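Local coordinates for protein putative platelet activating factor (Streptococcus pneumoniae, PDB 2HSJ) that is of unproven function but, as a member of the GDSL-like lipase/acylhydrolase family of SGNH hydrolases, probably hydrolyses ester bonds, at residues P35-I40 against V86-L91; V61-R66 against H80-A85; V135-E140 against S149-Q154. One frame throughout, in Å; residues are numbered along the deposited sequence.

Interaction 1: residues P35-I40 against V86-L91; sequences PNILFI and VDKIFL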
loop_
_atom_site.group_PDB
_atom_site.type_symbol
_atom_site.label_atom_id
_atom_site.label_comp_id
_atom_site.label_asym_id
_atom_site.label_seq_id
_atom_site.Cartn_x
_atom_site.Cartn_y
_atom_site.Cartn_z
ATOM N N PRO D 35 3.201 -0.212 8.157
ATOM C CA PRO D 35 4.059 -1.380 8.303
ATOM C C PRO D 35 3.256 -2.630 8.618
ATOM O O PRO D 35 2.468 -2.626 9.549
ATOM C CB PRO D 35 4.979 -1.041 9.477
ATOM C CG PRO D 35 4.494 0.244 10.037
ATOM C CD PRO D 35 3.443 0.831 9.182
ATOM N N ASN D 36 3.459 -3.675 7.835
ATOM C CA ASN D 36 2.927 -4.981 8.184
ATOM C C ASN D 36 3.885 -5.678 9.144
ATOM O O ASN D 36 3.463 -6.369 10.084
ATOM C CB ASN D 36 2.677 -5.802 6.919
ATOM C CG ASN D 36 2.146 -7.190 7.225
ATOM O OD1 ASN D 36 2.911 -8.166 7.224
ATOM N ND2 ASN D 36 0.828 -7.291 7.532
ATOM N N ILE D 37 5.187 -5.485 8.897
ATOM C CA ILE D 37 6.239 -6.028 9.739
ATOM C C ILE D 37 7.156 -4.847 10.075
ATOM O O ILE D 37 7.515 -4.054 9.175
ATOM C CB ILE D 37 7.068 -7.112 8.972
ATOM C CG1 ILE D 37 6.143 -8.139 8.295
ATOM C CG2 ILE D 37 8.172 -7.707 9.847
ATOM C CD1 ILE D 37 5.475 -9.106 9.163
ATOM N N LEU D 38 7.498 -4.704 11.358
ATOM C CA LEU D 38 8.573 -3.801 11.756
ATOM C C LEU D 38 9.800 -4.633 12.081
ATOM O O LEU D 38 9.702 -5.563 12.904
ATOM C CB LEU D 38 8.166 -3.006 13.000
ATOM C CG LEU D 38 7.126 -1.906 12.765
ATOM C CD1 LEU D 38 6.457 -1.500 14.060
ATOM C CD2 LEU D 38 7.736 -0.635 12.147
ATOM N N PHE D 39 10.946 -4.334 11.462
ATOM C CA PHE D 39 12.211 -4.980 11.838
ATOM C C PHE D 39 12.927 -4.018 12.766
ATOM O O PHE D 39 13.204 -2.881 12.386
ATOM C CB PHE D 39 13.088 -5.260 10.606
ATOM C CG PHE D 39 13.002 -6.680 10.097
ATOM C CD1 PHE D 39 11.835 -7.145 9.516
ATOM C CD2 PHE D 39 14.093 -7.537 10.193
ATOM C CE1 PHE D 39 11.744 -8.449 9.028
ATOM C CE2 PHE D 39 13.999 -8.851 9.724
ATOM C CZ PHE D 39 12.831 -9.297 9.146
ATOM N N ILE D 40 13.178 -4.473 13.991
ATOM C CA ILE D 40 13.813 -3.642 15.020
ATOM C C ILE D 40 15.089 -4.330 15.492
ATOM O O ILE D 40 15.151 -5.553 15.647
ATOM C CB ILE D 40 12.835 -3.432 16.237
ATOM C CG1 ILE D 40 11.566 -2.723 15.750
ATOM C CG2 ILE D 40 13.509 -2.682 17.383
ATOM C CD1 ILE D 40 10.522 -2.626 16.846
ATOM N N VAL D 86 0.074 -3.447 12.547
ATOM C CA VAL D 86 1.346 -4.164 12.625
ATOM C C VAL D 86 1.074 -5.627 12.978
ATOM O O VAL D 86 0.597 -5.936 14.068
ATOM C CB VAL D 86 2.281 -3.554 13.685
ATOM C CG1 VAL D 86 3.631 -4.296 13.645
ATOM C CG2 VAL D 86 2.454 -2.046 13.423
ATOM N N ASP D 87 1.349 -6.516 12.041
ATOM C CA ASP D 87 1.159 -7.945 12.296
ATOM C C ASP D 87 2.280 -8.518 13.161
ATOM O O ASP D 87 2.023 -9.320 14.072
ATOM C CB ASP D 87 1.087 -8.709 10.961
ATOM C CG ASP D 87 -0.298 -8.673 10.338
ATOM O OD1 ASP D 87 -1.211 -7.991 10.896
ATOM O OD2 ASP D 87 -0.491 -9.356 9.297
ATOM N N LYS D 88 3.524 -8.137 12.857
ATOM C CA LYS D 88 4.669 -8.749 13.497
ATOM C C LYS D 88 5.766 -7.734 13.653
ATOM O O LYS D 88 5.937 -6.827 12.821
ATOM C CB LYS D 88 5.228 -9.922 12.659
ATOM C CG LYS D 88 4.231 -11.041 12.405
ATOM C CD LYS D 88 4.861 -12.102 11.544
ATOM C CE LYS D 88 3.918 -13.265 11.331
ATOM N NZ LYS D 88 2.788 -12.861 10.487
ATOM N N ILE D 89 6.517 -7.915 14.729
ATOM C CA ILE D 89 7.777 -7.218 14.964
ATOM C C ILE D 89 8.866 -8.268 14.987
ATOM O O ILE D 89 8.772 -9.231 15.735
ATOM C CB ILE D 89 7.756 -6.496 16.332
ATOM C CG1 ILE D 89 6.767 -5.330 16.290
ATOM C CG2 ILE D 89 9.169 -6.015 16.741
ATOM C CD1 ILE D 89 6.282 -4.879 17.697
ATOM N N PHE D 90 9.876 -8.100 14.136
ATOM C CA PHE D 90 11.064 -8.962 14.179
ATOM C C PHE D 90 12.104 -8.220 14.979
ATOM O O PHE D 90 12.399 -7.060 14.685
ATOM C CB PHE D 90 11.592 -9.233 12.778
ATOM C CG PHE D 90 10.867 -10.327 12.062
ATOM C CD1 PHE D 90 9.488 -10.318 11.913
ATOM C CD2 PHE D 90 11.588 -11.408 11.564
ATOM C CE1 PHE D 90 8.848 -11.351 11.251
ATOM C CE2 PHE D 90 10.955 -12.446 10.912
ATOM C CZ PHE D 90 9.583 -12.424 10.754
ATOM N N LEU D 91 12.668 -8.887 15.978
ATOM C CA LEU D 91 13.625 -8.272 16.864
ATOM C C LEU D 91 14.947 -9.048 16.815
ATOM O O LEU D 91 15.006 -10.233 17.159
ATOM C CB LEU D 91 13.051 -8.271 18.277
ATOM C CG LEU D 91 13.924 -7.645 19.331
ATOM C CD1 LEU D 91 14.325 -6.229 18.941
ATOM C CD2 LEU D 91 13.145 -7.683 20.665
HETATM O O HOH W 1 2.479 -10.500 8.409
#

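Interaction 2: residues V61-R66 against H80-A85; sequences VNRGIR and HLYGGA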
loop_
_atom_site.group_PDB
_atom_site.type_symbol
_atom_site.label_atom_id
_atom_site.label_comp_id
_atom_site.label_asym_id
_atom_site.label_seq_id
_atom_site.Cartn_x
_atom_site.Cartn_y
_atom_site.Cartn_z
ATOM N N VAL D 61 9.190 -2.532 7.338
ATOM C CA VAL D 61 9.826 -1.241 7.602
ATOM C C VAL D 61 11.014 -1.397 8.541
ATOM O O VAL D 61 10.937 -2.094 9.561
ATOM C CB VAL D 61 8.781 -0.196 8.164
ATOM C CG1 VAL D 61 9.420 1.104 8.619
ATOM C CG2 VAL D 61 7.727 0.125 7.115
ATOM N N ASN D 62 12.106 -0.705 8.204
ATOM C CA ASN D 62 13.348 -0.812 8.954
ATOM C C ASN D 62 13.329 0.170 10.111
ATOM O O ASN D 62 13.235 1.393 9.917
ATOM C CB ASN D 62 14.510 -0.466 8.032
ATOM C CG ASN D 62 15.815 -1.018 8.546
ATOM O OD1 ASN D 62 16.137 -0.864 9.716
ATOM N ND2 ASN D 62 16.569 -1.707 7.676
ATOM N N ARG D 63 13.466 -0.371 11.318
ATOM C CA ARG D 63 13.694 0.478 12.479
ATOM C C ARG D 63 14.931 -0.038 13.238
ATOM O O ARG D 63 14.955 -0.067 14.464
ATOM C CB ARG D 63 12.435 0.526 13.384
ATOM C CG ARG D 63 11.297 1.430 12.824
ATOM C CD ARG D 63 11.727 2.885 12.874
ATOM N NE ARG D 63 10.720 3.858 12.430
ATOM C CZ ARG D 63 10.566 4.212 11.147
ATOM N NH1 ARG D 63 11.312 3.651 10.185
ATOM N NH2 ARG D 63 9.640 5.135 10.814
ATOM N N GLY D 64 15.981 -0.362 12.489
ATOM C CA GLY D 64 17.250 -0.758 13.125
ATOM C C GLY D 64 18.185 0.428 13.312
ATOM O O GLY D 64 18.093 1.442 12.598
ATOM N N ILE D 65 19.099 0.299 14.271
ATOM C CA ILE D 65 20.098 1.337 14.534
ATOM C C ILE D 65 21.439 0.702 14.867
ATOM O O ILE D 65 21.541 -0.146 15.776
ATOM C CB ILE D 65 19.685 2.277 15.695
ATOM C CG1 ILE D 65 18.335 2.923 15.394
ATOM C CG2 ILE D 65 20.787 3.326 15.962
ATOM C CD1 ILE D 65 17.908 4.051 16.321
ATOM N N ARG D 66 22.475 1.126 14.148
ATOM C CA ARG D 66 23.822 0.612 14.383
ATOM C C ARG D 66 24.225 0.754 15.842
ATOM O O ARG D 66 23.864 1.714 16.523
ATOM C CB ARG D 66 24.824 1.362 13.513
ATOM C CG ARG D 66 24.979 2.853 13.960
ATOM C CD ARG D 66 25.547 3.738 12.922
ATOM N NE ARG D 66 24.610 3.954 11.833
ATOM C CZ ARG D 66 24.840 4.820 10.863
ATOM N NH1 ARG D 66 25.951 5.557 10.900
ATOM N NH2 ARG D 66 23.974 4.959 9.879
ATOM N N HIS D 80 10.701 3.217 17.573
ATOM C CA HIS D 80 10.777 2.017 16.726
ATOM C C HIS D 80 9.432 1.453 16.399
ATOM O O HIS D 80 9.356 0.450 15.693
ATOM C CB HIS D 80 11.650 0.964 17.401
ATOM C CG HIS D 80 13.033 1.464 17.660
ATOM N ND1 HIS D 80 14.076 1.267 16.777
ATOM C CD2 HIS D 80 13.532 2.202 18.677
ATOM C CE1 HIS D 80 15.166 1.843 17.254
ATOM N NE2 HIS D 80 14.857 2.450 18.388
ATOM N N LEU D 81 8.363 2.107 16.883
ATOM C CA LEU D 81 7.003 1.552 16.750
ATOM C C LEU D 81 6.032 2.569 16.166
ATOM O O LEU D 81 5.886 3.683 16.710
ATOM C CB LEU D 81 6.486 1.101 18.113
ATOM C CG LEU D 81 7.271 -0.008 18.840
ATOM C CD1 LEU D 81 6.785 -0.169 20.287
ATOM C CD2 LEU D 81 7.136 -1.319 18.101
ATOM N N TYR D 82 5.366 2.186 15.068
ATOM C CA TYR D 82 4.217 2.935 14.567
ATOM C C TYR D 82 3.376 2.024 13.700
ATOM O O TYR D 82 3.818 0.909 13.347
ATOM C CB TYR D 82 4.626 4.177 13.792
ATOM C CG TYR D 82 5.071 3.959 12.360
ATOM C CD1 TYR D 82 4.213 4.225 11.288
ATOM C CD2 TYR D 82 6.375 3.523 12.071
ATOM C CE1 TYR D 82 4.616 4.087 9.968
ATOM C CE2 TYR D 82 6.785 3.349 10.741
ATOM C CZ TYR D 82 5.896 3.617 9.684
ATOM O OH TYR D 82 6.286 3.495 8.357
ATOM N N GLY D 83 2.175 2.497 13.387
ATOM C CA GLY D 83 1.292 1.822 12.462
ATOM C C GLY D 83 -0.013 1.403 13.080
ATOM O O GLY D 83 -0.098 1.152 14.288
ATOM N N GLY D 84 -1.016 1.299 12.232
ATOM C CA GLY D 84 -2.335 0.866 12.661
ATOM C C GLY D 84 -2.643 -0.603 12.450
ATOM O O GLY D 84 -3.747 -1.052 12.822
ATOM N N ALA D 85 -1.713 -1.339 11.823
ATOM C CA ALA D 85 -1.972 -2.749 11.481
ATOM C C ALA D 85 -0.681 -3.568 11.465
ATOM O O ALA D 85 -0.334 -4.243 10.484
ATOM C CB ALA D 85 -2.661 -2.824 10.134
#

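Interaction 3: residues V135-E140 against S149-Q154; sequences VNEREE and SNEKIQ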
loop_
_atom_site.group_PDB
_atom_site.type_symbol
_atom_site.label_atom_id
_atom_site.label_comp_id
_atom_site.label_asym_id
_atom_site.label_seq_id
_atom_site.Cartn_x
_atom_site.Cartn_y
_atom_site.Cartn_z
ATOM N N VAL D 135 29.218 -15.518 15.025
ATOM C CA VAL D 135 30.354 -14.774 14.543
ATOM C C VAL D 135 31.351 -15.746 13.932
ATOM O O VAL D 135 31.259 -16.969 14.124
ATOM C CB VAL D 135 31.015 -13.968 15.680
ATOM C CG1 VAL D 135 30.055 -12.906 16.164
ATOM C CG2 VAL D 135 31.483 -14.891 16.832
ATOM N N ASN D 136 32.318 -15.194 13.206
ATOM C CA ASN D 136 33.419 -15.992 12.685
ATOM C C ASN D 136 34.628 -15.730 13.553
ATOM O O ASN D 136 35.042 -14.582 13.729
ATOM C CB ASN D 136 33.669 -15.689 11.207
ATOM C CG ASN D 136 34.654 -16.666 10.579
ATOM O OD1 ASN D 136 35.813 -16.699 10.957
ATOM N ND2 ASN D 136 34.182 -17.485 9.632
ATOM N N GLU D 137 35.181 -16.817 14.103
ATOM C CA GLU D 137 36.234 -16.716 15.111
ATOM C C GLU D 137 37.651 -16.751 14.510
ATOM O O GLU D 137 38.634 -16.780 15.254
ATOM C CB GLU D 137 36.038 -17.783 16.213
ATOM C CG GLU D 137 34.819 -17.503 17.122
ATOM C CD GLU D 137 34.561 -18.597 18.168
ATOM O OE1 GLU D 137 35.315 -19.592 18.189
ATOM O OE2 GLU D 137 33.618 -18.450 18.988
ATOM N N ARG D 138 37.767 -16.721 13.178
ATOM C CA ARG D 138 39.094 -16.709 12.523
ATOM C C ARG D 138 39.870 -15.484 12.983
ATOM O O ARG D 138 39.288 -14.425 13.215
ATOM C CB ARG D 138 38.979 -16.712 10.993
ATOM C CG ARG D 138 38.618 -18.073 10.373
ATOM C CD ARG D 138 38.324 -17.961 8.862
ATOM N NE ARG D 138 39.463 -17.464 8.080
ATOM C CZ ARG D 138 40.463 -18.216 7.619
ATOM N NH1 ARG D 138 40.495 -19.524 7.854
ATOM N NH2 ARG D 138 41.443 -17.647 6.924
ATOM N N GLU D 139 41.189 -15.633 13.120
ATOM C CA GLU D 139 42.034 -14.542 13.601
ATOM C C GLU D 139 41.863 -13.215 12.827
ATOM O O GLU D 139 41.883 -12.129 13.418
ATOM C CB GLU D 139 43.510 -14.973 13.602
ATOM C CG GLU D 139 44.416 -14.026 14.381
ATOM C CD GLU D 139 45.912 -14.218 14.101
ATOM O OE1 GLU D 139 46.334 -15.301 13.606
ATOM O OE2 GLU D 139 46.680 -13.272 14.396
ATOM N N GLU D 140 41.670 -13.312 11.510
ATOM C CA GLU D 140 41.553 -12.125 10.653
ATOM C C GLU D 140 40.362 -11.219 10.978
ATOM O O GLU D 140 40.329 -10.070 10.546
ATOM C CB GLU D 140 41.491 -12.532 9.180
ATOM C CG GLU D 140 40.276 -13.378 8.807
ATOM C CD GLU D 140 40.195 -13.661 7.317
ATOM O OE1 GLU D 140 40.397 -12.718 6.520
ATOM O OE2 GLU D 140 39.927 -14.825 6.953
ATOM N N SER D 149 31.836 -14.661 21.348
ATOM C CA SER D 149 32.189 -16.043 20.992
ATOM C C SER D 149 30.898 -16.765 20.723
ATOM O O SER D 149 29.845 -16.354 21.216
ATOM C CB SER D 149 32.937 -16.747 22.119
ATOM O OG SER D 149 32.070 -17.083 23.190
ATOM N N ASN D 150 30.971 -17.829 19.926
ATOM C CA ASN D 150 29.777 -18.587 19.610
ATOM C C ASN D 150 29.238 -19.372 20.801
ATOM O O ASN D 150 28.038 -19.649 20.856
ATOM C CB ASN D 150 29.998 -19.455 18.363
ATOM C CG ASN D 150 30.128 -18.618 17.095
ATOM O OD1 ASN D 150 29.252 -17.796 16.806
ATOM N ND2 ASN D 150 31.236 -18.796 16.354
ATOM N N GLU D 151 30.101 -19.696 21.767
ATOM C CA GLU D 151 29.615 -20.335 23.007
ATOM C C GLU D 151 28.757 -19.361 23.826
ATOM O O GLU D 151 27.693 -19.747 24.319
ATOM C CB GLU D 151 30.757 -20.913 23.846
ATOM C CG GLU D 151 31.723 -21.808 23.054
ATOM C CD GLU D 151 32.930 -21.030 22.516
ATOM O OE1 GLU D 151 33.983 -21.122 23.180
ATOM O OE2 GLU D 151 32.841 -20.316 21.468
ATOM N N LYS D 152 29.194 -18.104 23.945
ATOM C CA LYS D 152 28.409 -17.071 24.638
ATOM C C LYS D 152 27.096 -16.843 23.897
ATOM O O LYS D 152 26.018 -16.812 24.508
ATOM C CB LYS D 152 29.135 -15.721 24.695
ATOM C CG LYS D 152 30.389 -15.657 25.547
ATOM C CD LYS D 152 31.168 -14.373 25.228
ATOM C CE LYS D 152 32.368 -14.174 26.179
ATOM N NZ LYS D 152 32.973 -12.797 26.047
ATOM N N ILE D 153 27.196 -16.679 22.580
ATOM C CA ILE D 153 26.000 -16.423 21.754
ATOM C C ILE D 153 24.981 -17.563 21.914
ATOM O O ILE D 153 23.799 -17.300 22.117
ATOM C CB ILE D 153 26.362 -16.175 20.278
ATOM C CG1 ILE D 153 27.047 -14.800 20.160
ATOM C CG2 ILE D 153 25.133 -16.213 19.401
ATOM C CD1 ILE D 153 27.883 -14.632 18.923
ATOM N N GLN D 154 25.444 -18.810 21.835
ATOM C CA GLN D 154 24.561 -19.968 22.046
ATOM C C GLN D 154 23.929 -19.991 23.455
ATOM O O GLN D 154 22.763 -20.328 23.589
ATOM C CB GLN D 154 25.306 -21.268 21.748
ATOM C CG GLN D 154 25.475 -21.484 20.260
ATOM C CD GLN D 154 26.250 -22.748 19.918
ATOM O OE1 GLN D 154 27.447 -22.862 20.209
ATOM N NE2 GLN D 154 25.577 -23.694 19.272
#

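Interaction 1: residues P35-I40 against V86-L91
Ile37 to Ile40 pair one for one with Lys88 to Leu91 as parallel strands, their axes 4.7 Å apart at closest and 18° from alignment. Leu38 N donates to Lys88 O, and Leu38 O accepts from Phe90 N; Ile40 N reaches Phe90 O at 2.8 Å in an almost straight bond. Where the ladder begins, Asn36 O accepts from both Asp87 N and Lys88 N, the latter the longer bond at 3.3 Å. These strands are central neighbours in the 2-1-3-4-5 parallel sheet of the SGNH fold, and strand 60-64 flanks 37-41 on its other side. On one face, Phe90 CB sits over the middle of the Phe39 ring, 3.6 Å from its centroid, a CH-pi contact made in one of two modelled Phe39 conformers. The rings, nearly parallel, barely overlap. The Ile37 side chain lies alongside that of Lys88, with Ile37 CD1 3.6 Å from Lys88 CB. On the opposite face Ile40 CD1 meets Ile89 CG2 at 3.7 Å. Asn36, its chi1 of 179° setting the amide beside the carbonyl carbon, brings ND2 to Asp87 OD2 in a weak bond; its OD1 accepts from Lys58 NZ, while Asp87 OD1 pairs with Lys58 of the second subunit.

Interaction 2: residues V61-R66 against H80-A85
The contact belongs to the return from strand 60-64, an outermost strand in this chain's sheet: Arg63 meets His80 of the loop after helix 70-75. His80 ND1 donates to Arg63 O over 2.8 Å, with the oxygen lying in the imidazole plane at the ring's edge, although the nitrogen is tilted 19° from the carbonyl plane. The other ring nitrogen, NE2, is hydrogen-bonded to the Tyr68 hydroxyl, so the rotation of the imidazole is fixed from two ends. Ile65 reaches across with CD1 to His80 CE1 at 3.6 Å. The chain passes here from strand 60-64 through helix 70-75 to strand 88-92, a beta-alpha-beta crossover that skips strand 37-41, and the contact ties its first strand to its return loop. The Arg63 side chain bends at chi2 (-68°), and CG passes His80 O at 3.6 Å on the way to Tyr82. There one face of the guanidinium is covered by Tyr82 CE2, which lies 3.4 Å from Arg63 NH2. Arg63 NH1 also donates to Asn62 O, the carbonyl of the preceding residue, keeping the group close to its own backbone. The guanidinium charge is met by Glu52 of the third subunit, through NH2, and Tyr24 adds a cation-pi contact. Val61 CG2 approaches Tyr82 OH to 3.9 Å, while that hydroxyl is hydrogen-bonded to Ser31. Asn62 OD1, meanwhile, accepts from Gly64 N, an Asx turn around Arg63.

Interaction 3: residues V135-E140 against S149-Q154
Asn150, the first residue of helix 150-164, can be followed outward into the backbone of Val135. Its CB lies 3.8 Å from Glu137 OE2, and CG, placed anti to the carbonyl carbon (chi1 -69°), carries the amide toward the loop. At the tip, OD1 accepts Val135 N at 2.9 Å, in the amide plane and on a lone pair. ND2 returns the bond to Val135 O, also 2.9 Å away, so both polar groups of one loop residue are gripped by a single side chain. The backbone takes part as well: Asn150 N points at Glu137 OE2 over 2.9 Å in a nearly straight bond (172°). The extended Glu137 chain runs antiparallel to the Asn150 side chain, its carboxylate 17° from the amide plane. The same OE2 lies 3.2 Å from Glu151 OE2, two acceptors of like charge whose repulsion the positive end of the helix dipole may ease. One turn along the helix, Ile153 CD1 meets Val135 CG1 at 3.9 Å, and Phe176 touches both Asn150 and Ile153. Ser149 precedes the helix, and its OG accepts Lys152 N. The result is an N-capped helix start, with serine as N-cap and a loop carboxylate taking another first-turn amide.

The three contacts illustrate how chemistry follows place in a parallel alpha/beta fold. Interaction 1 is buried and rests on a backbone ladder with mostly apolar side chains on each face and a polar cluster at one end. Interaction 2 lies nested within the chain loop that interaction 1 closes and meets it: strands 37-41 and 60-64 are sheet neighbours, and Ile40 CD1 packs on His80 O at 3.5 Å. It is buried too, but works through an imidazole, a guanidinium and a phenol. Both touch the second subunit. Interaction 3, its centre about 28 Å from that of interaction 1, is partly exposed, touches no other subunit, and joins a loop to a helix end by side-chain-to-backbone bonds.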